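Local coordinates for glycoside hydrolase family 5 (Aspergillus oryzae, PDB 6LA0), which is a secreted rutinosidase that cleaves the disaccharide rutinose from flavonoid glycosides such as rutin, and probably also acts as an exo-1,3-beta-glucanase, at residues T92-W97 / S135-T140; G153-E158 / A212-K217; M189-D194 / M236-F241. One frame throughout, in Å; residues are numbered along the deposited sequence.

In the fold
All three contacts lie within one TIM barrel and follow neighbouring strands round it, their centres about 12 to 14 Å apart. Contact 1 joins the loops after strands 87-92 and 128-133; contact 2 ties the far end of that second loop to helix 209-229; contact 3 holds the Asn-Glu-Pro loop, at the probable active site, against strand 235-237 and the loop that follows it. Thr140 and Tyr155 join them: Thr140 O probably bonds both Tyr155 OH (2.8 Å) and Thr193 N (3.0 Å), and Tyr155 OH lies 3.2 Å from Thr193 O. The glycan lies on the outer side, covalently bound to Asn157 in contact 2 and near Gly138 in contact 1.

Contact 1: T92-W97 / S135-T140; sequences TTYAAW and SLPGGT. With NAG (2-acetamido-2-deoxy-beta-D-glucopyranose), chain D.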
loop_
_atom_site.group_PDB
_atom_site.type_symbol
_atom_site.label_atom_id
_atom_site.label_comp_id
_atom_site.label_asym_id
_atom_site.label_seq_id
_atom_site.Cartn_x
_atom_site.Cartn_y
_atom_site.Cartn_z
ATOM N N THR A 92 -6.631 0.869 -3.200
ATOM C CA THR A 92 -7.798 1.338 -3.936
ATOM C C THR A 92 -7.877 2.854 -3.830
ATOM O O THR A 92 -7.363 3.455 -2.880
ATOM C CB THR A 92 -9.114 0.732 -3.406
ATOM O OG1 THR A 92 -9.380 1.235 -2.093
ATOM C CG2 THR A 92 -9.044 -0.800 -3.350
ATOM N N THR A 93 -8.547 3.481 -4.794
ATOM C CA THR A 93 -8.814 4.906 -4.641
ATOM C C THR A 93 -10.129 5.096 -3.889
ATOM O O THR A 93 -10.957 4.184 -3.779
ATOM C CB THR A 93 -8.882 5.632 -5.986
ATOM O OG1 THR A 93 -10.090 5.259 -6.662
ATOM C CG2 THR A 93 -7.660 5.322 -6.859
ATOM N N TYR A 94 -10.313 6.299 -3.352
ATOM C CA TYR A 94 -11.562 6.567 -2.654
ATOM C C TYR A 94 -12.737 6.479 -3.615
ATOM O O TYR A 94 -13.860 6.182 -3.195
ATOM C CB TYR A 94 -11.516 7.930 -1.963
ATOM C CG TYR A 94 -11.421 9.147 -2.870
ATOM C CD1 TYR A 94 -12.479 9.512 -3.717
ATOM C CD2 TYR A 94 -10.302 9.963 -2.844
ATOM C CE1 TYR A 94 -12.387 10.623 -4.528
ATOM C CE2 TYR A 94 -10.208 11.093 -3.656
ATOM C CZ TYR A 94 -11.264 11.414 -4.498
ATOM O OH TYR A 94 -11.183 12.537 -5.298
ATOM N N ALA A 95 -12.479 6.717 -4.901
ATOM C CA ALA A 95 -13.521 6.702 -5.928
ATOM C C ALA A 95 -14.089 5.313 -6.177
ATOM O O ALA A 95 -15.126 5.192 -6.841
ATOM C CB ALA A 95 -12.963 7.261 -7.242
ATOM N N ALA A 96 -13.410 4.261 -5.710
ATOM C CA ALA A 96 -13.982 2.920 -5.749
ATOM C C ALA A 96 -15.160 2.783 -4.805
ATOM O O ALA A 96 -15.974 1.864 -4.964
ATOM C CB ALA A 96 -12.919 1.884 -5.377
ATOM N N TRP A 97 -15.272 3.676 -3.836
ATOM C CA TRP A 97 -16.172 3.504 -2.710
ATOM C C TRP A 97 -17.253 4.572 -2.625
ATOM O O TRP A 97 -18.360 4.273 -2.178
ATOM C CB TRP A 97 -15.354 3.492 -1.402
ATOM C CG TRP A 97 -14.244 2.465 -1.391
ATOM C CD1 TRP A 97 -12.904 2.690 -1.590
ATOM C CD2 TRP A 97 -14.379 1.056 -1.152
ATOM N NE1 TRP A 97 -12.201 1.505 -1.497
ATOM C CE2 TRP A 97 -13.079 0.491 -1.220
ATOM C CE3 TRP A 97 -15.465 0.224 -0.857
ATOM C CZ2 TRP A 97 -12.846 -0.863 -1.039
ATOM C CZ3 TRP A 97 -15.235 -1.125 -0.673
ATOM C CH2 TRP A 97 -13.929 -1.658 -0.759
ATOM N N SER A 135 -6.105 6.962 -1.317
ATOM C CA SER A 135 -6.454 8.371 -1.442
ATOM C C SER A 135 -7.697 8.705 -0.618
ATOM O O SER A 135 -8.522 7.836 -0.317
ATOM C CB SER A 135 -6.680 8.745 -2.927
ATOM O OG SER A 135 -7.331 7.694 -3.609
ATOM N N LEU A 136 -7.797 9.964 -0.202
ATOM C CA LEU A 136 -8.956 10.455 0.528
ATOM C C LEU A 136 -9.397 11.781 -0.075
ATOM O O LEU A 136 -8.583 12.500 -0.675
ATOM C CB LEU A 136 -8.661 10.632 2.036
ATOM C CG LEU A 136 -8.498 9.337 2.844
ATOM C CD1 LEU A 136 -8.112 9.662 4.278
ATOM C CD2 LEU A 136 -9.750 8.465 2.819
ATOM N N PRO A 137 -10.684 12.111 0.042
ATOM C CA PRO A 137 -11.214 13.344 -0.566
ATOM C C PRO A 137 -10.435 14.590 -0.166
ATOM O O PRO A 137 -10.179 14.834 1.011
ATOM C CB PRO A 137 -12.651 13.400 -0.039
ATOM C CG PRO A 137 -13.026 11.962 0.206
ATOM C CD PRO A 137 -11.744 11.278 0.646
ATOM N N GLY A 138 -10.065 15.393 -1.160
ATOM C CA GLY A 138 -9.306 16.600 -0.931
ATOM C C GLY A 138 -7.803 16.434 -1.075
ATOM O O GLY A 138 -7.113 17.409 -1.403
ATOM N N GLY A 139 -7.281 15.227 -0.856
ATOM C CA GLY A 139 -5.856 14.952 -1.032
ATOM C C GLY A 139 -5.055 15.006 0.260
ATOM O O GLY A 139 -5.082 16.017 0.963
ATOM N N THR A 140 -4.310 13.937 0.562
ATOM C CA THR A 140 -3.624 13.776 1.845
ATOM C C THR A 140 -2.117 14.018 1.790
ATOM O O THR A 140 -1.470 14.032 2.850
ATOM C CB THR A 140 -3.878 12.366 2.398
ATOM O OG1 THR A 140 -3.417 11.399 1.445
ATOM C CG2 THR A 140 -5.361 12.134 2.674
HETATM C C1 NAG D . -12.757 20.259 1.137
HETATM C C2 NAG D . -12.052 21.058 0.022
HETATM C C3 NAG D . -12.833 20.972 -1.297
HETATM C C4 NAG D . -13.161 19.525 -1.640
HETATM C C5 NAG D . -13.894 18.888 -0.470
HETATM C C6 NAG D . -14.255 17.442 -0.710
HETATM C C7 NAG D . -10.691 23.021 0.587
HETATM C C8 NAG D . -10.711 24.464 0.995
HETATM N N2 NAG D . -11.884 22.445 0.420
HETATM O O3 NAG D . -12.062 21.553 -2.342
HETATM O O4 NAG D . -13.982 19.460 -2.802
HETATM O O5 NAG D . -13.038 18.926 0.678
HETATM O O6 NAG D . -13.270 16.813 -1.515
HETATM O O7 NAG D . -9.641 22.404 0.416
#
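Tyr94 packs its ring against the chain of Ser135, Leu136 and Pro137, where two neighbouring beta-alpha loops of the TIM barrel meet, one following strand 87-92 and the other strand 128-133. The CD2 side of the ring does the touching: Tyr94 CD2 comes to 3.4 Å from Leu136 C. Ser135 C lies in the plane of the ring, at its edge, whereas Pro137 CA sits over one face. The Tyr94 and Pro137 side chains run antiparallel past one another, Tyr94 CD2 4.0 Å from Pro137 CD. A first torsion of 65° sets Tyr94 CG between its own N and carbonyl carbon, the turn that carries the ring across to Leu136 and Pro137. The far end is pinned too, since Tyr94 OH bonds Glu147 and Ser103, and the same Glu147 carboxylate oxygen takes the N-H of Gly138.

Nearer the barrel, Ser135 reaches back with its hydroxyl and accepts a weak hydrogen bond from Tyr94 N at 3.3 Å to OG. The same oxygen rests against Thr93 CA. Ser135 O is less well served: it is buried against Tyr94 CB, 3.4 Å away, and has no polar partner in the model.

Pro137 and Gly138 form the corners of a type II turn, closed by Gly139 N bonding Leu136 O. With its positive phi of 94°, Gly138 suits the third position of that turn, and its N comes 3.5 Å from O6 of the glycan carried by Asn157. On the other side of the contact, Tyr94 to Ala96 form a short 3-10 segment. Trp97 folds back over it to the strand end, where NE1 points in the ring plane to Thr92 OG1, 2.9 Å away and nearly straight at 172°.

Contact 2: G153-E158 / A212-K217; sequences GWYYNE and ATWVLK. With NAG (2-acetamido-2-deoxy-beta-D-glucopyranose), chain D.
The backbone passes closest at Tyr156 and Trp214, their CA atoms 6.5 Å apart, where a type II turn from Trp154 to Asn157 runs up against helix 209-229. This is outer packing of the TIM barrel: the turn leads straight into helix 158-176, with Asn157 as its N-cap, and Tyr156 takes the left-handed third position. That bend turns the N side of the Tyr155-Tyr156 peptide down onto the indole of Trp214, its carbonyl oxygen pointing away.

Trp214 carries the contact. Tyr156 N sits above one face, and Tyr156 CA makes a CH-pi contact 3.5 Å from the centroid of the six-membered ring, only 6° off its normal. Lys217 lays its CD over the opposite face. With CG anti to its own backbone N (chi1 -163°), the indole turns its CD1 edge onto the face of Trp154, a T-shaped pair with planes at 79° and Trp214 CD1 3.5 Å from Trp154 CZ3. Tyr156 joins the cluster obliquely, and its ring also has a cation-pi partner in Arg210. Deeper in, Val215 CG2 fills the corner between Trp154 CZ3 and Tyr155 CE2.

The polar bonds between the segments run through water. One molecule, in the plane of the Trp214 ring, accepts from Trp214 NE1 at 2.7 Å and donates to Trp154 O and, at greater length, to Asn157 O. Two more bridge Glu158 to Lys217 NZ, one for each carboxylate oxygen, with opposite charges that do not touch directly. Glu158 OE2 also stands at the edge of the indole by CH2.

Asn157 uses both ends of its amide: OD1 caps Ala160 N, while ND2 is joined to C1 of the glycan by a 1.4 Å covalent bond and donates to Gly153 O at 3.1 Å.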
loop_
_atom_site.group_PDB
_atom_site.type_symbol
_atom_site.label_atom_id
_atom_site.label_comp_id
_atom_site.label_asym_id
_atom_site.label_seq_id
_atom_site.Cartn_x
_atom_site.Cartn_y
_atom_site.Cartn_z
ATOM N N GLY A 153 -5.895 19.228 0.255
ATOM C CA GLY A 153 -7.139 19.770 0.754
ATOM C C GLY A 153 -7.872 18.938 1.781
ATOM O O GLY A 153 -8.883 19.394 2.317
ATOM N N TRP A 154 -7.385 17.730 2.074
ATOM C CA TRP A 154 -8.036 16.872 3.062
ATOM C C TRP A 154 -7.938 17.458 4.467
ATOM O O TRP A 154 -8.886 17.347 5.260
ATOM C CB TRP A 154 -7.402 15.479 3.010
ATOM C CG TRP A 154 -7.951 14.474 3.988
ATOM C CD1 TRP A 154 -9.116 13.787 3.877
ATOM C CD2 TRP A 154 -7.337 14.034 5.206
ATOM N NE1 TRP A 154 -9.274 12.944 4.943
ATOM C CE2 TRP A 154 -8.195 13.080 5.780
ATOM C CE3 TRP A 154 -6.135 14.346 5.860
ATOM C CZ2 TRP A 154 -7.899 12.440 6.983
ATOM C CZ3 TRP A 154 -5.841 13.710 7.056
ATOM C CH2 TRP A 154 -6.710 12.761 7.600
ATOM N N TYR A 155 -6.811 18.099 4.785
ATOM C CA TYR A 155 -6.539 18.544 6.148
ATOM C C TYR A 155 -7.516 19.634 6.588
ATOM O O TYR A 155 -7.783 20.583 5.844
ATOM C CB TYR A 155 -5.087 19.039 6.250
ATOM C CG TYR A 155 -4.090 17.917 6.074
ATOM C CD1 TYR A 155 -3.599 17.592 4.811
ATOM C CD2 TYR A 155 -3.679 17.145 7.155
ATOM C CE1 TYR A 155 -2.712 16.552 4.633
ATOM C CE2 TYR A 155 -2.780 16.090 6.987
ATOM C CZ TYR A 155 -2.301 15.803 5.714
ATOM O OH TYR A 155 -1.414 14.760 5.505
ATOM N N TYR A 156 -8.053 19.480 7.810
ATOM C CA TYR A 156 -8.848 20.491 8.505
ATOM C C TYR A 156 -10.188 20.752 7.817
ATOM O O TYR A 156 -10.862 21.740 8.112
ATOM C CB TYR A 156 -8.052 21.797 8.659
ATOM C CG TYR A 156 -6.560 21.584 8.906
ATOM C CD1 TYR A 156 -6.109 20.898 10.030
ATOM C CD2 TYR A 156 -5.610 22.054 8.007
ATOM C CE1 TYR A 156 -4.755 20.698 10.255
ATOM C CE2 TYR A 156 -4.255 21.856 8.216
ATOM C CZ TYR A 156 -3.832 21.184 9.340
ATOM O OH TYR A 156 -2.479 20.993 9.534
ATOM N N ASN A 157 -10.591 19.867 6.911
ATOM C CA ASN A 157 -11.715 20.081 5.994
ATOM C C ASN A 157 -12.847 19.174 6.454
ATOM O O ASN A 157 -12.794 17.955 6.264
ATOM C CB ASN A 157 -11.251 19.773 4.567
ATOM C CG ASN A 157 -12.335 19.933 3.513
ATOM O OD1 ASN A 157 -13.536 19.866 3.784
ATOM N ND2 ASN A 157 -11.892 20.128 2.274
ATOM N N GLU A 158 -13.871 19.768 7.074
ATOM C CA GLU A 158 -14.947 18.969 7.653
ATOM C C GLU A 158 -15.733 18.234 6.572
ATOM O O GLU A 158 -16.179 17.096 6.779
ATOM C CB GLU A 158 -15.886 19.857 8.475
ATOM C CG GLU A 158 -15.261 20.508 9.720
ATOM C CD GLU A 158 -15.031 19.524 10.858
ATOM O OE1 GLU A 158 -15.604 18.410 10.816
ATOM O OE2 GLU A 158 -14.269 19.861 11.793
ATOM N N ALA A 212 -0.594 16.286 12.200
ATOM C CA ALA A 212 -0.757 15.032 12.933
ATOM C C ALA A 212 -1.999 15.038 13.824
ATOM O O ALA A 212 -2.575 13.976 14.081
ATOM C CB ALA A 212 0.493 14.746 13.769
ATOM N N THR A 213 -2.430 16.198 14.319
ATOM C CA THR A 213 -3.646 16.204 15.133
ATOM C C THR A 213 -4.863 15.850 14.284
ATOM O O THR A 213 -5.755 15.117 14.732
ATOM C CB THR A 213 -3.828 17.560 15.812
ATOM O OG1 THR A 213 -4.044 18.575 14.823
ATOM C CG2 THR A 213 -2.587 17.914 16.620
ATOM N N TRP A 214 -4.894 16.318 13.037
ATOM C CA TRP A 214 -6.001 15.952 12.156
ATOM C C TRP A 214 -5.950 14.469 11.806
ATOM O O TRP A 214 -6.987 13.798 11.784
ATOM C CB TRP A 214 -5.984 16.815 10.888
ATOM C CG TRP A 214 -7.305 16.783 10.143
ATOM C CD1 TRP A 214 -7.581 16.105 8.986
ATOM C CD2 TRP A 214 -8.526 17.443 10.525
ATOM N NE1 TRP A 214 -8.897 16.302 8.628
ATOM C CE2 TRP A 214 -9.496 17.123 9.550
ATOM C CE3 TRP A 214 -8.885 18.281 11.586
ATOM C CZ2 TRP A 214 -10.812 17.614 9.608
ATOM C CZ3 TRP A 214 -10.203 18.761 11.650
ATOM C CH2 TRP A 214 -11.146 18.421 10.663
ATOM N N VAL A 215 -4.750 13.937 11.544
ATOM C CA VAL A 215 -4.614 12.508 11.263
ATOM C C VAL A 215 -5.104 11.679 12.449
ATOM O O VAL A 215 -5.831 10.692 12.278
ATOM C CB VAL A 215 -3.156 12.173 10.900
ATOM C CG1 VAL A 215 -2.968 10.666 10.724
ATOM C CG2 VAL A 215 -2.767 12.904 9.632
ATOM N N LEU A 216 -4.700 12.062 13.669
ATOM C CA LEU A 216 -5.167 11.369 14.869
ATOM C C LEU A 216 -6.682 11.446 15.007
ATOM O O LEU A 216 -7.331 10.444 15.322
ATOM C CB LEU A 216 -4.501 11.956 16.114
ATOM C CG LEU A 216 -4.739 11.187 17.419
ATOM C CD1 LEU A 216 -3.953 9.882 17.424
ATOM C CD2 LEU A 216 -4.385 12.040 18.634
ATOM N N LYS A 217 -7.260 12.626 14.807
ATOM C CA LYS A 217 -8.725 12.721 14.808
ATOM C C LYS A 217 -9.337 11.679 13.873
ATOM O O LYS A 217 -10.250 10.935 14.262
ATOM C CB LYS A 217 -9.164 14.133 14.419
ATOM C CG LYS A 217 -10.669 14.294 14.206
ATOM C CD LYS A 217 -10.979 15.716 13.747
ATOM C CE LYS A 217 -12.373 15.828 13.132
ATOM N NZ LYS A 217 -13.422 15.915 14.191
HETATM C C1 NAG D . -12.757 20.259 1.137
HETATM C C2 NAG D . -12.052 21.058 0.022
HETATM C C3 NAG D . -12.833 20.972 -1.297
HETATM C C4 NAG D . -13.161 19.525 -1.640
HETATM C C5 NAG D . -13.894 18.888 -0.470
HETATM C C6 NAG D . -14.255 17.442 -0.710
HETATM C C7 NAG D . -10.691 23.021 0.587
HETATM C C8 NAG D . -10.711 24.464 0.995
HETATM N N2 NAG D . -11.884 22.445 0.420
HETATM O O3 NAG D . -12.062 21.553 -2.342
HETATM O O4 NAG D . -13.982 19.460 -2.802
HETATM O O5 NAG D . -13.038 18.926 0.678
HETATM O O6 NAG D . -13.270 16.813 -1.515
HETATM O O7 NAG D . -9.641 22.404 0.416
HETATM O O HOH W 1 -10.470 15.640 6.505
HETATM O O HOH W 2 -15.783 16.676 13.075
HETATM O O HOH W 3 -13.504 18.975 14.189
#

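Contact 3: M189-D194 / M236-F241; sequences MNEPTD and MFQGSF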
loop_
_atom_site.group_PDB
_atom_site.type_symbol
_atom_site.label_atom_id
_atom_site.label_comp_id
_atom_site.label_asym_id
_atom_site.label_seq_id
_atom_site.Cartn_x
_atom_site.Cartn_y
_atom_site.Cartn_z
ATOM N N MET A 189 -6.059 4.857 5.356
ATOM C CA MET A 189 -5.319 5.919 4.673
ATOM C C MET A 189 -3.922 5.401 4.351
ATOM O O MET A 189 -3.532 4.316 4.779
ATOM C CB MET A 189 -5.246 7.193 5.524
ATOM C CG MET A 189 -4.266 7.096 6.687
ATOM S SD MET A 189 -4.615 8.203 8.065
ATOM C CE MET A 189 -4.607 9.813 7.288
ATOM N N ASN A 190 -3.167 6.209 3.610
ATOM C CA ASN A 190 -1.830 5.834 3.161
ATOM C C ASN A 190 -0.979 7.086 3.011
ATOM O O ASN A 190 -1.387 8.032 2.330
ATOM C CB ASN A 190 -1.883 5.077 1.828
ATOM C CG ASN A 190 -0.506 4.746 1.294
ATOM O OD1 ASN A 190 0.146 3.808 1.760
ATOM N ND2 ASN A 190 -0.042 5.529 0.329
ATOM N N GLU A 191 0.188 7.080 3.664
ATOM C CA GLU A 191 1.218 8.118 3.596
ATOM C C GLU A 191 0.700 9.565 3.638
ATOM O O GLU A 191 0.991 10.355 2.735
ATOM C CB GLU A 191 2.118 7.895 2.384
ATOM C CG GLU A 191 2.867 6.570 2.448
ATOM C CD GLU A 191 3.837 6.354 1.284
ATOM O OE1 GLU A 191 3.854 7.205 0.362
ATOM O OE2 GLU A 191 4.585 5.339 1.296
ATOM N N PRO A 192 0.002 9.957 4.708
ATOM C CA PRO A 192 -0.388 11.370 4.840
ATOM C C PRO A 192 0.817 12.241 5.178
ATOM O O PRO A 192 1.531 11.982 6.151
ATOM C CB PRO A 192 -1.409 11.352 5.985
ATOM C CG PRO A 192 -0.973 10.179 6.831
ATOM C CD PRO A 192 -0.532 9.140 5.816
ATOM N N THR A 193 1.038 13.282 4.372
ATOM C CA THR A 193 2.076 14.271 4.650
ATOM C C THR A 193 1.549 15.664 4.326
ATOM O O THR A 193 0.736 15.835 3.414
ATOM C CB THR A 193 3.365 14.026 3.836
ATOM O OG1 THR A 193 3.084 14.139 2.437
ATOM C CG2 THR A 193 3.944 12.650 4.121
ATOM N N ASP A 194 2.037 16.673 5.067
ATOM C CA ASP A 194 1.715 18.061 4.749
ATOM C C ASP A 194 2.925 18.963 4.507
ATOM O O ASP A 194 2.735 20.162 4.286
ATOM C CB ASP A 194 0.820 18.676 5.853
ATOM C CG ASP A 194 1.504 18.740 7.219
ATOM O OD1 ASP A 194 2.642 18.251 7.374
ATOM O OD2 ASP A 194 0.883 19.286 8.146
ATOM N N MET A 236 -5.464 -1.042 10.212
ATOM C CA MET A 236 -4.046 -0.857 9.910
ATOM C C MET A 236 -3.770 0.630 9.688
ATOM O O MET A 236 -4.337 1.245 8.773
ATOM C CB MET A 236 -3.628 -1.686 8.687
ATOM C CG MET A 236 -2.127 -1.579 8.347
ATOM S SD MET A 236 -1.500 -2.827 7.183
ATOM C CE MET A 236 -1.323 -4.250 8.265
ATOM N N PHE A 237 -2.920 1.209 10.546
ATOM C CA PHE A 237 -2.637 2.644 10.572
ATOM C C PHE A 237 -1.282 2.875 9.920
ATOM O O PHE A 237 -0.246 2.506 10.480
ATOM C CB PHE A 237 -2.671 3.158 12.021
ATOM C CG PHE A 237 -2.423 4.651 12.177
ATOM C CD1 PHE A 237 -2.599 5.540 11.126
ATOM C CD2 PHE A 237 -2.038 5.161 13.408
ATOM C CE1 PHE A 237 -2.374 6.914 11.302
ATOM C CE2 PHE A 237 -1.822 6.527 13.593
ATOM C CZ PHE A 237 -1.988 7.401 12.538
ATOM N N GLN A 238 -1.298 3.448 8.714
ATOM C CA GLN A 238 -0.096 3.916 8.027
ATOM C C GLN A 238 0.190 5.304 8.578
ATOM O O GLN A 238 -0.296 6.310 8.064
ATOM C CB GLN A 238 -0.305 3.933 6.516
ATOM C CG GLN A 238 0.981 3.711 5.695
ATOM C CD GLN A 238 2.011 4.789 5.947
ATOM O OE1 GLN A 238 1.835 5.923 5.530
ATOM N NE2 GLN A 238 3.088 4.447 6.658
ATOM N N GLY A 239 0.951 5.357 9.678
ATOM C CA GLY A 239 1.125 6.599 10.406
ATOM C C GLY A 239 2.192 7.490 9.803
ATOM O O GLY A 239 3.132 7.897 10.499
ATOM N N SER A 240 2.049 7.792 8.508
ATOM C CA SER A 240 2.990 8.609 7.745
ATOM C C SER A 240 4.378 8.013 7.957
ATOM O O SER A 240 4.519 6.786 7.996
ATOM C CB SER A 240 2.891 10.078 8.178
ATOM O OG SER A 240 3.562 10.963 7.292
ATOM N N PHE A 241 5.401 8.841 8.143
ATOM C CA PHE A 241 6.745 8.312 8.321
ATOM C C PHE A 241 7.287 8.533 9.735
ATOM O O PHE A 241 8.500 8.626 9.933
ATOM C CB PHE A 241 7.666 8.888 7.252
ATOM C CG PHE A 241 7.150 8.667 5.848
ATOM C CD1 PHE A 241 7.331 7.447 5.214
ATOM C CD2 PHE A 241 6.463 9.670 5.176
ATOM C CE1 PHE A 241 6.850 7.235 3.907
ATOM C CE2 PHE A 241 5.981 9.466 3.876
ATOM C CZ PHE A 241 6.173 8.247 3.249
HETATM O O HOH W 4 -3.970 3.715 7.661
#
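Gln238 and Ser240 grip the backbone of Glu191 and Pro192 with two hydrogen bonds. Glu191 N reaches Gln238 OE1 at 2.7 Å on a lone pair in the carbonyl plane, though the N-H is bent at 132°; Ser240 OG donates to Pro192 O at a short 2.5 Å. The Gln238 amide is held from its other end as well, NE2 giving to Ser240 O at 3.1 Å and to Asp260 O, which should fix its rotation. A bend at chi2 (-61°) brings that amide round to Glu191.

A water stitches the start of the contact, donating to Met189 O and Met236 O and accepting from Gln238 N.

Asn190-Glu191-Pro192 is the family 5 signature, whose glutamate is the acid/base in relatives, a role Glu191 probably shares. Its carboxylate bonds His262 through OE2, and Glu191 CD lies 3.6 Å from Phe241 CZ, the two planes 54° apart. Thr193 CG2 meets the Phe241 ring at its edge.

At the opposite end Met189 SD approaches Phe237 CE1 at 4.1 Å, an oblique Met-aromatic contact with the side chains alongside one another. Both residues lean on Val215 of helix 209-229, while Met236 pairs by backbone with strand 184-187 and Phe237 with strand 257-265, so the contact spans consecutive barrel strands.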